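Hypothetical methylmalonyl-CoA decarboxylase alpha subunit (Sulfolobus tokodaii, PDB 1X0U) is a putative carboxyl transferase subunit of the ClpP/crotonase superfamily, with two similarly ordered, sheet-centred halves, assembled here with five further copies of itself. Local coordinates at residues 16-21 with 75-80; 120-125 with 162-167; 188-191 with 197-200; 266-271 with 298-303. One frame throughout, in Å; residues are numbered along the deposited sequence.

Contact 1: 16-21 with 75-80; sequences RQLKEK and RFYGDG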
loop_
_atom_site.group_PDB
_atom_site.type_symbol
_atom_site.label_atom_id
_atom_site.label_comp_id
_atom_site.label_asym_id
_atom_site.label_seq_id
_atom_site.Cartn_x
_atom_site.Cartn_y
_atom_site.Cartn_z
ATOM N N ARG A 16 -15.929 -1.840 48.378
ATOM C CA ARG A 16 -17.306 -2.261 48.147
ATOM C C ARG A 16 -18.282 -1.144 48.487
ATOM O O ARG A 16 -19.210 -0.886 47.723
ATOM C CB ARG A 16 -17.617 -3.523 48.950
ATOM C CG ARG A 16 -16.954 -4.762 48.374
ATOM C CD ARG A 16 -17.021 -5.943 49.313
ATOM N NE ARG A 16 -16.409 -7.131 48.723
ATOM C CZ ARG A 16 -16.170 -8.257 49.390
ATOM N NH1 ARG A 16 -16.493 -8.348 50.679
ATOM N NH2 ARG A 16 -15.614 -9.292 48.771
ATOM N N GLN A 17 -18.065 -0.466 49.611
ATOM C CA GLN A 17 -18.933 0.638 50.011
ATOM C C GLN A 17 -18.851 1.801 49.014
ATOM O O GLN A 17 -19.874 2.407 48.667
ATOM C CB GLN A 17 -18.548 1.159 51.400
ATOM C CG GLN A 17 -18.613 0.138 52.518
ATOM C CD GLN A 17 -17.998 0.662 53.811
ATOM O OE1 GLN A 17 -17.880 -0.065 54.798
ATOM N NE2 GLN A 17 -17.601 1.931 53.808
ATOM N N LEU A 18 -17.641 2.121 48.560
ATOM C CA LEU A 18 -17.464 3.221 47.614
ATOM C C LEU A 18 -18.175 2.946 46.293
ATOM O O LEU A 18 -18.829 3.832 45.737
ATOM C CB LEU A 18 -15.976 3.488 47.353
ATOM C CG LEU A 18 -15.144 4.098 48.490
ATOM C CD1 LEU A 18 -13.764 4.455 47.956
ATOM C CD2 LEU A 18 -15.832 5.348 49.048
ATOM N N LYS A 19 -18.039 1.720 45.789
ATOM C CA LYS A 19 -18.688 1.344 44.542
ATOM C C LYS A 19 -20.206 1.385 44.679
ATOM O O LYS A 19 -20.902 1.878 43.792
ATOM C CB LYS A 19 -18.232 -0.045 44.100
ATOM C CG LYS A 19 -16.924 -0.005 43.337
ATOM C CD LYS A 19 -16.515 -1.365 42.839
ATOM C CE LYS A 19 -15.294 -1.248 41.936
ATOM N NZ LYS A 19 -14.888 -2.574 41.401
ATOM N N GLU A 20 -20.710 0.871 45.795
ATOM C CA GLU A 20 -22.142 0.881 46.053
ATOM C C GLU A 20 -22.611 2.336 46.104
ATOM O O GLU A 20 -23.743 2.647 45.749
ATOM C CB GLU A 20 -22.442 0.158 47.370
ATOM C CG GLU A 20 -22.540 -1.384 47.269
ATOM C CD GLU A 20 -21.344 -2.050 46.573
ATOM O OE1 GLU A 20 -20.822 -3.063 47.098
ATOM O OE2 GLU A 20 -20.929 -1.576 45.493
ATOM N N LYS A 21 -21.721 3.228 46.532
ATOM C CA LYS A 21 -22.029 4.654 46.593
ATOM C C LYS A 21 -22.059 5.225 45.173
ATOM O O LYS A 21 -22.944 6.000 44.813
ATOM C CB LYS A 21 -20.960 5.387 47.404
ATOM C CG LYS A 21 -21.054 6.907 47.352
ATOM C CD LYS A 21 -19.828 7.552 47.994
ATOM C CE LYS A 21 -19.840 9.067 47.841
ATOM N NZ LYS A 21 -20.981 9.692 48.566
ATOM N N ARG A 75 -19.015 16.397 43.684
ATOM C CA ARG A 75 -18.191 15.404 43.009
ATOM C C ARG A 75 -18.833 14.016 42.979
ATOM O O ARG A 75 -18.589 13.181 43.857
ATOM C CB ARG A 75 -16.800 15.328 43.650
ATOM C CG ARG A 75 -15.750 16.186 42.948
ATOM C CD ARG A 75 -16.060 17.659 43.084
ATOM N NE ARG A 75 -15.271 18.505 42.184
ATOM C CZ ARG A 75 -13.941 18.572 42.166
ATOM N NH1 ARG A 75 -13.331 19.380 41.309
ATOM N NH2 ARG A 75 -13.217 17.831 42.994
ATOM N N PHE A 76 -19.657 13.780 41.965
ATOM C CA PHE A 76 -20.320 12.494 41.804
ATOM C C PHE A 76 -19.389 11.549 41.058
ATOM O O PHE A 76 -18.886 11.893 39.996
ATOM C CB PHE A 76 -21.601 12.661 40.989
ATOM C CG PHE A 76 -22.705 13.367 41.714
ATOM C CD1 PHE A 76 -23.498 12.685 42.629
ATOM C CD2 PHE A 76 -22.979 14.707 41.452
ATOM C CE1 PHE A 76 -24.558 13.326 43.272
ATOM C CE2 PHE A 76 -24.037 15.359 42.089
ATOM C CZ PHE A 76 -24.828 14.666 42.999
ATOM N N TYR A 77 -19.149 10.366 41.606
ATOM C CA TYR A 77 -18.284 9.397 40.930
ATOM C C TYR A 77 -18.841 9.077 39.541
ATOM O O TYR A 77 -20.029 8.785 39.402
ATOM C CB TYR A 77 -18.196 8.098 41.728
ATOM C CG TYR A 77 -17.366 8.183 42.986
ATOM C CD1 TYR A 77 -16.039 8.610 42.942
ATOM C CD2 TYR A 77 -17.890 7.780 44.215
ATOM C CE1 TYR A 77 -15.249 8.630 44.092
ATOM C CE2 TYR A 77 -17.119 7.795 45.364
ATOM C CZ TYR A 77 -15.800 8.218 45.301
ATOM O OH TYR A 77 -15.046 8.227 46.450
ATOM N N GLY A 78 -17.985 9.128 38.524
ATOM C CA GLY A 78 -18.428 8.833 37.172
ATOM C C GLY A 78 -18.821 10.063 36.376
ATOM O O GLY A 78 -18.977 9.995 35.157
ATOM N N ASP A 79 -18.990 11.182 37.075
ATOM C CA ASP A 79 -19.337 12.467 36.471
ATOM C C ASP A 79 -20.582 12.484 35.579
ATOM O O ASP A 79 -20.698 13.331 34.694
ATOM C CB ASP A 79 -18.143 13.005 35.672
ATOM C CG ASP A 79 -18.235 14.506 35.410
ATOM O OD1 ASP A 79 -17.708 14.959 34.384
ATOM O OD2 ASP A 79 -18.817 15.242 36.230
ATOM N N GLY A 80 -21.505 11.548 35.795
ATOM C CA GLY A 80 -22.730 11.530 35.010
ATOM C C GLY A 80 -22.892 10.567 33.839
ATOM O O GLY A 80 -23.904 10.624 33.139
#
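Y77 meets the helix at two points, the phenol end against L18 and one edge of the ring against K21. The more enclosed part is at the phenol end, where the L18 CD2 methyl lies 4.0 Å from Y77 OH and the second subunit adds cover. K21 forms the solvent side: the lysine is exposed, and only its methylenes lie at the ring edge, crossing the phenol at about a right angle with CD 3.8 Å from Y77 CE2 and near the ring plane. K21 CG stands anti to the backbone N (chi1 171°), which carries the methylenes out to the tyrosine before the chain bends at its last torsion. Behind Y77 the backbone forms a type II beta turn from F76 to D79, closed by the bond of D79 N to F76 O at 3.0 Å. The positive phi of G78 suits glycine at the third position of this turn. F61 adds an edge-to-face contact to the Y77 ring. The pair thus joins helix 8-23 to the loop leading into strand 81-88, while L18 packs on Y477 and Y77 on E481, both in helix 477-481 of the second subunit.

Contact 2: 120-125 with 162-167; sequences ELALKV and GVIPQI
The helical bond from K124 N to E120 O, 3.0 Å long, spans the turn that presents A122 and L123 to V163 and I164. What crosses between the segments is apolar, and L123 and I164 carry most of it. With CG anti to the backbone N (chi1 -156°), the CD1 methyl of L123 swings over to the loop although the start of the side chain does not point there. L123 CD1 touches I164 CD1 at 3.8 Å and V163 CG1 at 3.9 Å, and the leucine crosses both side chains at about a right angle. The ethyl arm of I164 is directed at the helix from a first torsion (chi1 49°) that sets CG1 between the backbone N and the carbonyl carbon. Its terminal CD1 therefore also reaches A122 CB, at 4.0 Å, while the other branch, I164 CG2, rests 3.9 Å from A122 O. Helix 109-125 is the connection of a beta-alpha-beta crossover in the crotonase fold, linking the parallel neighbours 91-98 and 129-133 of the N-terminal sheet. The loop of V163 and I164 leads into strand 166-170; P165, just before it, and I167 within it both share backbone bonds with V129. F94 on strand 91-98 packs against A122 from within the sheet, and A160 of helix 144-160 lies against L123. All four touching residues are buried; Y513 and K515 of the third subunit cover L123 and V163 respectively.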
loop_
_atom_site.group_PDB
_atom_site.type_symbol
_atom_site.label_atom_id
_atom_site.label_comp_id
_atom_site.label_asym_id
_atom_site.label_seq_id
_atom_site.Cartn_x
_atom_site.Cartn_y
_atom_site.Cartn_z
ATOM N N GLU A 120 -12.768 5.506 21.509
ATOM C CA GLU A 120 -11.396 5.215 21.083
ATOM C C GLU A 120 -11.133 3.723 21.192
ATOM O O GLU A 120 -10.439 3.146 20.372
ATOM C CB GLU A 120 -10.361 5.956 21.945
ATOM C CG GLU A 120 -10.369 7.483 21.862
ATOM C CD GLU A 120 -9.258 8.104 22.716
ATOM O OE1 GLU A 120 -8.906 7.508 23.758
ATOM O OE2 GLU A 120 -8.745 9.182 22.356
ATOM N N LEU A 121 -11.667 3.100 22.231
ATOM C CA LEU A 121 -11.465 1.673 22.401
ATOM C C LEU A 121 -12.261 0.895 21.351
ATOM O O LEU A 121 -11.741 -0.026 20.720
ATOM C CB LEU A 121 -11.878 1.242 23.807
ATOM C CG LEU A 121 -10.895 1.588 24.929
ATOM C CD1 LEU A 121 -11.501 1.280 26.290
ATOM C CD2 LEU A 121 -9.610 0.793 24.722
ATOM N N ALA A 122 -13.515 1.281 21.159
ATOM C CA ALA A 122 -14.362 0.599 20.191
ATOM C C ALA A 122 -13.769 0.729 18.793
ATOM O O ALA A 122 -13.912 -0.163 17.962
ATOM C CB ALA A 122 -15.784 1.179 20.228
ATOM N N LEU A 123 -13.100 1.845 18.540
ATOM C CA LEU A 123 -12.484 2.067 17.245
ATOM C C LEU A 123 -11.222 1.210 17.098
ATOM O O LEU A 123 -10.925 0.705 16.010
ATOM C CB LEU A 123 -12.146 3.545 17.072
ATOM C CG LEU A 123 -12.046 4.027 15.625
ATOM C CD1 LEU A 123 -13.354 3.710 14.879
ATOM C CD2 LEU A 123 -11.771 5.529 15.612
ATOM N N LYS A 124 -10.483 1.041 18.192
ATOM C CA LYS A 124 -9.261 0.233 18.151
ATOM C C LYS A 124 -9.538 -1.258 17.953
ATOM O O LYS A 124 -8.803 -1.935 17.234
ATOM C CB LYS A 124 -8.441 0.399 19.434
ATOM C CG LYS A 124 -7.728 1.728 19.597
ATOM C CD LYS A 124 -6.695 1.635 20.730
ATOM C CE LYS A 124 -6.141 2.996 21.101
ATOM N NZ LYS A 124 -5.692 3.723 19.885
ATOM N N VAL A 125 -10.586 -1.769 18.597
ATOM C CA VAL A 125 -10.907 -3.195 18.492
ATOM C C VAL A 125 -11.993 -3.539 17.461
ATOM O O VAL A 125 -12.296 -4.716 17.235
ATOM C CB VAL A 125 -11.330 -3.775 19.863
ATOM C CG1 VAL A 125 -10.195 -3.597 20.886
ATOM C CG2 VAL A 125 -12.607 -3.112 20.348
ATOM N N GLY A 162 -18.794 5.060 9.417
ATOM C CA GLY A 162 -18.565 4.114 8.342
ATOM C C GLY A 162 -17.492 3.102 8.680
ATOM O O GLY A 162 -17.062 2.358 7.809
ATOM N N VAL A 163 -17.058 3.073 9.942
ATOM C CA VAL A 163 -16.029 2.136 10.396
ATOM C C VAL A 163 -16.631 1.144 11.394
ATOM O O VAL A 163 -16.400 -0.060 11.321
ATOM C CB VAL A 163 -14.863 2.885 11.086
ATOM C CG1 VAL A 163 -13.777 1.897 11.501
ATOM C CG2 VAL A 163 -14.310 3.962 10.157
ATOM N N ILE A 164 -17.398 1.675 12.339
ATOM C CA ILE A 164 -18.071 0.868 13.349
ATOM C C ILE A 164 -19.501 1.397 13.476
ATOM O O ILE A 164 -19.723 2.607 13.537
ATOM C CB ILE A 164 -17.345 0.933 14.733
ATOM C CG1 ILE A 164 -17.057 2.385 15.136
ATOM C CG2 ILE A 164 -16.034 0.148 14.672
ATOM C CD1 ILE A 164 -16.581 2.539 16.599
ATOM N N PRO A 165 -20.491 0.493 13.504
ATOM C CA PRO A 165 -21.895 0.901 13.620
ATOM C C PRO A 165 -22.093 1.771 14.857
ATOM O O PRO A 165 -21.602 1.440 15.931
ATOM C CB PRO A 165 -22.641 -0.429 13.750
ATOM C CG PRO A 165 -21.716 -1.419 13.111
ATOM C CD PRO A 165 -20.364 -0.969 13.593
ATOM N N GLN A 166 -22.820 2.870 14.700
ATOM C CA GLN A 166 -23.094 3.779 15.805
ATOM C C GLN A 166 -24.588 3.992 15.973
ATOM O O GLN A 166 -25.233 4.638 15.136
ATOM C CB GLN A 166 -22.433 5.130 15.551
ATOM C CG GLN A 166 -20.921 5.104 15.533
ATOM C CD GLN A 166 -20.356 6.452 15.164
ATOM O OE1 GLN A 166 -20.289 6.816 13.979
ATOM N NE2 GLN A 166 -19.978 7.226 16.176
ATOM N N ILE A 167 -25.129 3.459 17.065
ATOM C CA ILE A 167 -26.557 3.570 17.368
ATOM C C ILE A 167 -26.791 4.395 18.639
ATOM O O ILE A 167 -26.118 4.206 19.641
ATOM C CB ILE A 167 -27.175 2.175 17.574
ATOM C CG1 ILE A 167 -26.967 1.326 16.321
ATOM C CG2 ILE A 167 -28.646 2.299 17.876
ATOM C CD1 ILE A 167 -27.286 -0.153 16.510
#

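Contact 3: 188-191 with 197-200; sequences IIMI and YMFV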
loop_
_atom_site.group_PDB
_atom_site.type_symbol
_atom_site.label_atom_id
_atom_site.label_comp_id
_atom_site.label_asym_id
_atom_site.label_seq_id
_atom_site.Cartn_x
_atom_site.Cartn_y
_atom_site.Cartn_z
ATOM N N ILE A 188 -30.889 6.662 15.061
ATOM C CA ILE A 188 -31.384 7.233 16.291
ATOM C C ILE A 188 -32.709 6.551 16.643
ATOM O O ILE A 188 -33.688 6.656 15.907
ATOM C CB ILE A 188 -31.625 8.758 16.186
ATOM C CG1 ILE A 188 -30.294 9.510 16.058
ATOM C CG2 ILE A 188 -32.340 9.250 17.438
ATOM C CD1 ILE A 188 -30.468 11.023 15.972
ATOM N N ILE A 189 -32.706 5.825 17.755
ATOM C CA ILE A 189 -33.894 5.154 18.259
ATOM C C ILE A 189 -34.347 6.018 19.434
ATOM O O ILE A 189 -33.600 6.220 20.392
ATOM C CB ILE A 189 -33.568 3.752 18.761
ATOM C CG1 ILE A 189 -33.048 2.904 17.593
ATOM C CG2 ILE A 189 -34.805 3.141 19.416
ATOM C CD1 ILE A 189 -32.387 1.609 18.013
ATOM N N MET A 190 -35.563 6.536 19.347
ATOM C CA MET A 190 -36.091 7.413 20.373
ATOM C C MET A 190 -37.426 6.929 20.916
ATOM O O MET A 190 -38.240 6.375 20.178
ATOM C CB MET A 190 -36.252 8.817 19.790
ATOM C CG MET A 190 -36.689 9.868 20.786
ATOM S SD MET A 190 -36.522 11.494 20.064
ATOM C CE MET A 190 -37.396 12.493 21.250
ATOM N N ILE A 191 -37.643 7.147 22.209
ATOM C CA ILE A 191 -38.887 6.754 22.866
ATOM C C ILE A 191 -39.837 7.947 22.853
ATOM O O ILE A 191 -39.414 9.081 23.057
ATOM C CB ILE A 191 -38.649 6.343 24.339
ATOM C CG1 ILE A 191 -37.667 5.170 24.411
ATOM C CG2 ILE A 191 -39.976 5.949 24.997
ATOM C CD1 ILE A 191 -36.224 5.557 24.273
ATOM N N TYR A 197 -37.276 14.199 24.171
ATOM C CA TYR A 197 -37.333 15.178 23.107
ATOM C C TYR A 197 -35.938 15.639 22.768
ATOM O O TYR A 197 -34.978 15.294 23.448
ATOM C CB TYR A 197 -38.195 16.372 23.522
ATOM C CG TYR A 197 -37.775 17.068 24.801
ATOM C CD1 TYR A 197 -36.686 17.937 24.824
ATOM C CD2 TYR A 197 -38.524 16.914 25.981
ATOM C CE1 TYR A 197 -36.352 18.651 25.983
ATOM C CE2 TYR A 197 -38.198 17.619 27.145
ATOM C CZ TYR A 197 -37.112 18.489 27.135
ATOM O OH TYR A 197 -36.791 19.202 28.269
ATOM N N MET A 198 -35.818 16.381 21.683
ATOM C CA MET A 198 -34.529 16.926 21.318
ATOM C C MET A 198 -34.678 18.083 20.358
ATOM O O MET A 198 -35.492 18.051 19.434
ATOM C CB MET A 198 -33.570 15.838 20.779
ATOM C CG MET A 198 -33.901 15.111 19.493
ATOM S SD MET A 198 -32.634 13.800 19.186
ATOM C CE MET A 198 -33.571 12.389 19.134
ATOM N N PHE A 199 -33.928 19.142 20.635
ATOM C CA PHE A 199 -33.940 20.338 19.812
ATOM C C PHE A 199 -32.648 21.111 20.033
ATOM O O PHE A 199 -32.038 21.006 21.092
ATOM C CB PHE A 199 -35.165 21.215 20.126
ATOM C CG PHE A 199 -35.495 21.328 21.593
ATOM C CD1 PHE A 199 -36.667 20.768 22.095
ATOM C CD2 PHE A 199 -34.659 22.015 22.466
ATOM C CE1 PHE A 199 -37.004 20.893 23.446
ATOM C CE2 PHE A 199 -34.986 22.145 23.817
ATOM C CZ PHE A 199 -36.163 21.583 24.309
ATOM N N VAL A 200 -32.215 21.859 19.023
ATOM C CA VAL A 200 -30.980 22.637 19.124
ATOM C C VAL A 200 -31.169 23.806 20.086
ATOM O O VAL A 200 -30.350 24.028 20.979
ATOM C CB VAL A 200 -30.547 23.179 17.739
ATOM C CG1 VAL A 200 -29.295 24.029 17.875
ATOM C CG2 VAL A 200 -30.293 22.013 16.785
#
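M190 has CG anti to the backbone N (chi1 -175°) and an extended chain beyond it, whereas M198 starts with CG between its backbone N and carbonyl carbon (chi1 64°) and bends at its last torsion; together these choices bring the two thioethers tip to tip. The contact spans the two sheet layers of the crotonase fold: strand 187-191 belongs to the large N-terminal sheet, and strand 197-199 pairs with 173-175 in a small parallel sheet facing it. The strand segments run at 125° to each other with axes 9.1 Å apart, so side chains rather than backbone bonds fill the interval. M190 SD stands only 3.2 Å from M198 CE, a tight approach for a sulfur and a methyl. The methyl of M190 passes beyond this meeting point to the backbone of the small strand, where M190 CE lies 3.3 Å from Y197 CA and 3.4 Å from Y197 N. It thus touches Y197 at its main chain, while the Y197 side chain sets off away from strand 187-191 and its ring stacks with F216. M170 on strand 166-170 packs against both methionines, and V232 does likewise from a loop. I384 of the third subunit packs on M198, placing the layer interface close to the subunit interface. The bent end of M198 has a second neighbour in the large sheet: I188 crosses it at a slant, with the branch methyl I188 CG2 3.8 Å from M198 CE.

Contact 4: 266-271 with 298-303; sequences TGDPAD and IVDNGE
Two surface loops, the one following helix 239-252 and the one entering edge strand 305-307 of the C-terminal sheet, meet through D268 and D300 and the waters between them. The carboxylates lie side by side and point the same way, their planes 23° apart, with D268 OD1 4.1 Å from D300 OD2. Such a pairing of like charges would be unfavourable alone, but water 1 sits between them, 2.6 Å from D268 OD1 and 2.7 Å from D300 OD2. It is placed to donate to each, although the acceptors around it outnumber its protons. D300 has further partners: OD1 takes a salt bridge from R495 and the amide of A323, and OD2 the amide of G324, which would ease the repulsion. Water 2 makes a second bridge through the main chain, donating to D268 O at 2.8 Å and accepting a longer bond from N301 N at 3.3 Å. On the exposed rim, the amide N301 ND2 comes within 3.5 Å of G267 O. The loop from V299 to E303 keeps its shape by its own turn bonds, E303 N to D300 O being 3.0 Å. R495 on helix 494-505 joins both segments, bonding to P269 O as well as to I298 O and D300 at the end of helix 291-298, while D300 fastens its loop to the connection between strands 315-322 and 325-332.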
loop_
_atom_site.group_PDB
_atom_site.type_symbol
_atom_site.label_atom_id
_atom_site.label_comp_id
_atom_site.label_asym_id
_atom_site.label_seq_id
_atom_site.Cartn_x
_atom_site.Cartn_y
_atom_site.Cartn_z
ATOM N N THR A 266 -31.702 -20.253 10.381
ATOM C CA THR A 266 -32.172 -20.912 9.170
ATOM C C THR A 266 -33.659 -20.583 8.897
ATOM O O THR A 266 -34.163 -19.528 9.300
ATOM C CB THR A 266 -31.981 -22.447 9.294
ATOM O OG1 THR A 266 -30.757 -22.723 9.992
ATOM C CG2 THR A 266 -31.909 -23.097 7.909
ATOM N N GLY A 267 -34.342 -21.494 8.213
ATOM C CA GLY A 267 -35.767 -21.359 7.973
ATOM C C GLY A 267 -36.076 -20.877 6.570
ATOM O O GLY A 267 -37.181 -20.413 6.292
ATOM N N ASP A 268 -35.093 -20.988 5.682
ATOM C CA ASP A 268 -35.265 -20.580 4.292
ATOM C C ASP A 268 -36.391 -21.362 3.624
ATOM O O ASP A 268 -37.471 -20.826 3.380
ATOM C CB ASP A 268 -33.962 -20.764 3.514
ATOM C CG ASP A 268 -32.732 -20.555 4.377
ATOM O OD1 ASP A 268 -32.866 -19.963 5.469
ATOM O OD2 ASP A 268 -31.594 -20.948 4.047
ATOM N N PRO A 269 -36.129 -22.631 3.330
ATOM C CA PRO A 269 -35.567 -23.021 2.034
ATOM C C PRO A 269 -35.506 -21.845 1.065
ATOM O O PRO A 269 -36.136 -20.815 1.306
ATOM C CB PRO A 269 -36.560 -24.069 1.528
ATOM C CG PRO A 269 -37.141 -24.657 2.765
ATOM C CD PRO A 269 -37.212 -23.533 3.761
ATOM N N ALA A 270 -34.752 -22.004 -0.018
ATOM C CA ALA A 270 -34.411 -20.882 -0.884
ATOM C C ALA A 270 -35.290 -20.861 -2.131
ATOM O O ALA A 270 -35.454 -19.821 -2.769
ATOM C CB ALA A 270 -32.941 -20.937 -1.269
ATOM N N ASP A 271 -35.850 -22.016 -2.474
ATOM C CA ASP A 271 -36.817 -22.106 -3.560
ATOM C C ASP A 271 -38.052 -21.257 -3.273
ATOM O O ASP A 271 -38.883 -21.617 -2.438
ATOM C CB ASP A 271 -37.223 -23.562 -3.798
ATOM C CG ASP A 271 -36.315 -24.266 -4.786
ATOM O OD1 ASP A 271 -36.073 -23.707 -5.877
ATOM O OD2 ASP A 271 -35.796 -25.379 -4.559
ATOM N N ILE A 298 -40.857 -11.944 -0.328
ATOM C CA ILE A 298 -39.528 -12.288 -0.816
ATOM C C ILE A 298 -38.528 -12.718 0.239
ATOM O O ILE A 298 -37.765 -13.657 0.028
ATOM C CB ILE A 298 -38.882 -11.122 -1.598
ATOM C CG1 ILE A 298 -39.720 -10.784 -2.829
ATOM C CG2 ILE A 298 -37.460 -11.513 -2.028
ATOM C CD1 ILE A 298 -39.357 -9.473 -3.478
ATOM N N VAL A 299 -38.542 -12.043 1.383
ATOM C CA VAL A 299 -37.566 -12.315 2.437
ATOM C C VAL A 299 -37.869 -13.444 3.406
ATOM O O VAL A 299 -39.007 -13.883 3.533
ATOM C CB VAL A 299 -37.307 -11.040 3.238
ATOM C CG1 VAL A 299 -36.916 -9.926 2.284
ATOM C CG2 VAL A 299 -38.564 -10.645 4.020
ATOM N N ASP A 300 -36.822 -13.894 4.094
ATOM C CA ASP A 300 -36.911 -14.965 5.070
ATOM C C ASP A 300 -38.019 -14.708 6.106
ATOM O O ASP A 300 -38.046 -13.663 6.767
ATOM C CB ASP A 300 -35.566 -15.118 5.793
ATOM C CG ASP A 300 -34.434 -15.579 4.873
ATOM O OD1 ASP A 300 -34.609 -15.624 3.632
ATOM O OD2 ASP A 300 -33.347 -15.896 5.403
ATOM N N ASN A 301 -38.931 -15.669 6.234
ATOM C CA ASN A 301 -40.032 -15.588 7.190
ATOM C C ASN A 301 -40.766 -14.243 7.203
ATOM O O ASN A 301 -41.384 -13.875 8.210
ATOM C CB ASN A 301 -39.508 -15.906 8.593
ATOM C CG ASN A 301 -38.794 -17.246 8.654
ATOM O OD1 ASN A 301 -37.738 -17.369 9.268
ATOM N ND2 ASN A 301 -39.369 -18.253 8.020
ATOM N N GLY A 302 -40.696 -13.521 6.087
ATOM C CA GLY A 302 -41.364 -12.233 5.979
ATOM C C GLY A 302 -40.917 -11.138 6.943
ATOM O O GLY A 302 -41.582 -10.116 7.043
ATOM N N GLU A 303 -39.801 -11.328 7.641
ATOM C CA GLU A 303 -39.325 -10.314 8.582
ATOM C C GLU A 303 -38.613 -9.130 7.926
ATOM O O GLU A 303 -37.782 -9.296 7.034
ATOM C CB GLU A 303 -38.423 -10.940 9.646
ATOM C CG GLU A 303 -39.165 -11.308 10.942
ATOM C CD GLU A 303 -40.209 -10.260 11.352
ATOM O OE1 GLU A 303 -41.338 -10.287 10.810
ATOM O OE2 GLU A 303 -39.908 -9.399 12.208
HETATM O O HOH W 1 -33.853 -18.084 6.965
HETATM O O HOH W 2 -38.034 -18.332 4.579
#

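How the contacts relate
Contacts 2 and 3 are buried and largely apolar, and both serve the N-terminal sheet. Their strands 166-170 and 187-191 are neighbours there, touching where I167 CG2 lies 3.8 Å from I189 CD1, and both contacts reach the third subunit. Contacts 1 and 4 are surface contacts about 49 Å apart between centres. Contact 1 still relies on side-chain carbon, around an aromatic ring, and shares with contact 2 an interface with the second subunit. Contact 4, on the opposite side of the chain's centre from contact 3, is polar and water-mediated, belongs with the C-terminal sheet and is touched by no other protein chain.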